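PDB 1NC7: sensory rhodopsin transducer, which probably serves as a soluble transducer in signalling by a sensory rhodopsin and binds magnesium ions. Local coordinates for residues G56-K61 with S107-V112. Sequence-based numbering, arbitrary orientation.
Sequences GDETAK and SNVPVV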
loop_
_atom_site.group_PDB
_atom_site.type_symbol
_atom_site.label_atom_id
_atom_site.label_comp_id
_atom_site.label_asym_id
_atom_site.label_seq_id
_atom_site.Cartn_x
_atom_site.Cartn_y
_atom_site.Cartn_z
ATOM N N GLY D 56 -3.942 -20.033 11.157
ATOM C CA GLY D 56 -3.542 -21.406 11.419
ATOM C C GLY D 56 -4.140 -22.053 12.653
ATOM O O GLY D 56 -4.956 -21.453 13.356
ATOM N N ASP D 57 -3.713 -23.284 12.922
ATOM C CA ASP D 57 -4.211 -24.049 14.059
ATOM C C ASP D 57 -3.304 -24.009 15.285
ATOM O O ASP D 57 -3.603 -24.633 16.304
ATOM C CB ASP D 57 -4.431 -25.506 13.648
ATOM C CG ASP D 57 -5.370 -25.639 12.467
ATOM O OD1 ASP D 57 -6.467 -25.044 12.511
ATOM O OD2 ASP D 57 -5.014 -26.342 11.499
ATOM N N GLU D 58 -2.194 -23.286 15.189
ATOM C CA GLU D 58 -1.276 -23.176 16.313
ATOM C C GLU D 58 -0.998 -21.720 16.645
ATOM O O GLU D 58 -0.989 -20.859 15.763
ATOM C CB GLU D 58 0.037 -23.906 16.011
ATOM C CG GLU D 58 -0.105 -25.422 15.984
ATOM C CD GLU D 58 1.210 -26.139 15.743
ATOM O OE1 GLU D 58 1.210 -27.390 15.739
ATOM O OE2 GLU D 58 2.242 -25.458 15.559
ATOM N N THR D 59 -0.785 -21.452 17.929
ATOM C CA THR D 59 -0.500 -20.104 18.396
ATOM C C THR D 59 0.805 -19.611 17.786
ATOM O O THR D 59 1.784 -20.354 17.691
ATOM C CB THR D 59 -0.387 -20.066 19.936
ATOM O OG1 THR D 59 -1.659 -20.387 20.516
ATOM C CG2 THR D 59 0.049 -18.686 20.413
ATOM N N ALA D 60 0.811 -18.352 17.365
ATOM C CA ALA D 60 1.998 -17.769 16.771
ATOM C C ALA D 60 2.772 -16.973 17.809
ATOM O O ALA D 60 2.207 -16.142 18.520
ATOM C CB ALA D 60 1.612 -16.866 15.604
ATOM N N LYS D 61 4.065 -17.260 17.909
ATOM C CA LYS D 61 4.951 -16.551 18.822
ATOM C C LYS D 61 5.773 -15.666 17.897
ATOM O O LYS D 61 6.526 -16.158 17.051
ATOM C CB LYS D 61 5.846 -17.538 19.572
ATOM C CG LYS D 61 5.072 -18.505 20.457
ATOM C CD LYS D 61 6.002 -19.484 21.151
ATOM C CE LYS D 61 5.224 -20.462 22.018
ATOM N NZ LYS D 61 6.125 -21.445 22.687
ATOM N N SER D 107 7.991 -14.886 12.985
ATOM C CA SER D 107 7.023 -15.776 13.612
ATOM C C SER D 107 7.416 -17.239 13.469
ATOM O O SER D 107 8.084 -17.616 12.508
ATOM C CB SER D 107 5.644 -15.558 12.981
ATOM O OG SER D 107 4.666 -16.389 13.580
ATOM N N ASN D 108 6.996 -18.059 14.428
ATOM C CA ASN D 108 7.304 -19.484 14.392
ATOM C C ASN D 108 6.378 -20.196 13.406
ATOM O O ASN D 108 6.685 -21.286 12.926
ATOM C CB ASN D 108 7.172 -20.089 15.795
ATOM C CG ASN D 108 5.753 -20.051 16.319
ATOM O OD1 ASN D 108 5.061 -19.044 16.195
ATOM N ND2 ASN D 108 5.314 -21.152 16.923
ATOM N N VAL D 109 5.243 -19.566 13.105
ATOM C CA VAL D 109 4.275 -20.112 12.160
ATOM C C VAL D 109 3.850 -19.002 11.202
ATOM O O VAL D 109 3.937 -17.820 11.534
ATOM C CB VAL D 109 3.013 -20.664 12.865
ATOM C CG1 VAL D 109 3.391 -21.810 13.793
ATOM C CG2 VAL D 109 2.310 -19.552 13.632
ATOM N N PRO D 110 3.385 -19.369 10.003
ATOM C CA PRO D 110 2.957 -18.372 9.017
ATOM C C PRO D 110 1.840 -17.453 9.505
ATOM O O PRO D 110 0.874 -17.904 10.120
ATOM C CB PRO D 110 2.507 -19.227 7.835
ATOM C CG PRO D 110 3.367 -20.460 7.960
ATOM C CD PRO D 110 3.309 -20.728 9.440
ATOM N N VAL D 111 1.994 -16.159 9.231
ATOM C CA VAL D 111 0.995 -15.153 9.584
ATOM C C VAL D 111 1.020 -14.094 8.483
ATOM O O VAL D 111 1.817 -14.183 7.555
ATOM C CB VAL D 111 1.303 -14.474 10.947
ATOM C CG1 VAL D 111 1.179 -15.491 12.072
ATOM C CG2 VAL D 111 2.699 -13.862 10.932
ATOM N N VAL D 112 0.131 -13.110 8.571
ATOM C CA VAL D 112 0.106 -12.037 7.582
ATOM C C VAL D 112 0.105 -10.734 8.363
ATOM O O VAL D 112 -0.562 -10.626 9.396
ATOM C CB VAL D 112 -1.149 -12.098 6.685
ATOM C CG1 VAL D 112 -1.064 -11.014 5.615
ATOM C CG2 VAL D 112 -1.257 -13.470 6.029
HETATM O O HOH W 1 3.306 -22.170 18.906
#
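With its CG set between the backbone N and the carbonyl carbon (chi1 65°), Asn108 lays its amide alongside the start of strand 60-68, against the backbone of Lys61. Its OD1 takes the Lys61 N-H at 2.7 Å in a nearly straight bond (172° at the hydrogen), although the donor stands above the carbonyl plane. In return the backbone N of Asn108 gives a longer bond, 3.3 Å, to Lys61 O. The side-chain amide thus does the work of a backbone carbonyl just where the chain turns a corner at 108-109, and asparagine suits the place because it can accept and donate at once: its ND2 reaches Thr59 O through a water. With an alanine in place of Asn108, the Lys61 N-H would probably lose its acceptor and the bridging water one of its two partners.

Beneath this polar pairing, Val109 presses CG2 against Ala60 CB at 3.4 Å, closer than usual for two carbons, and Val111 CG1 meets the same methyl at 3.8 Å. Alanine suits this place, for its single methyl is already tightly met by Val109 and touches Asn54 of strand 47-54 as well. Ser107 steadies the corner from within: its OG, anti to the backbone N (chi1 -179°), donates to Val109 O at 2.6 Å, on a lone pair in the carbonyl plane.

The contact therefore joins the entry of strand 60-68 to the corner between strands 101-107 and 110-121, where the chain leaves one sheet face for another. Because the side-chain amide stands in for a backbone acceptor, the pairing of strand 60-68 with strand 101-107 continues into the turn, its polar bonds lying over a small apolar patch.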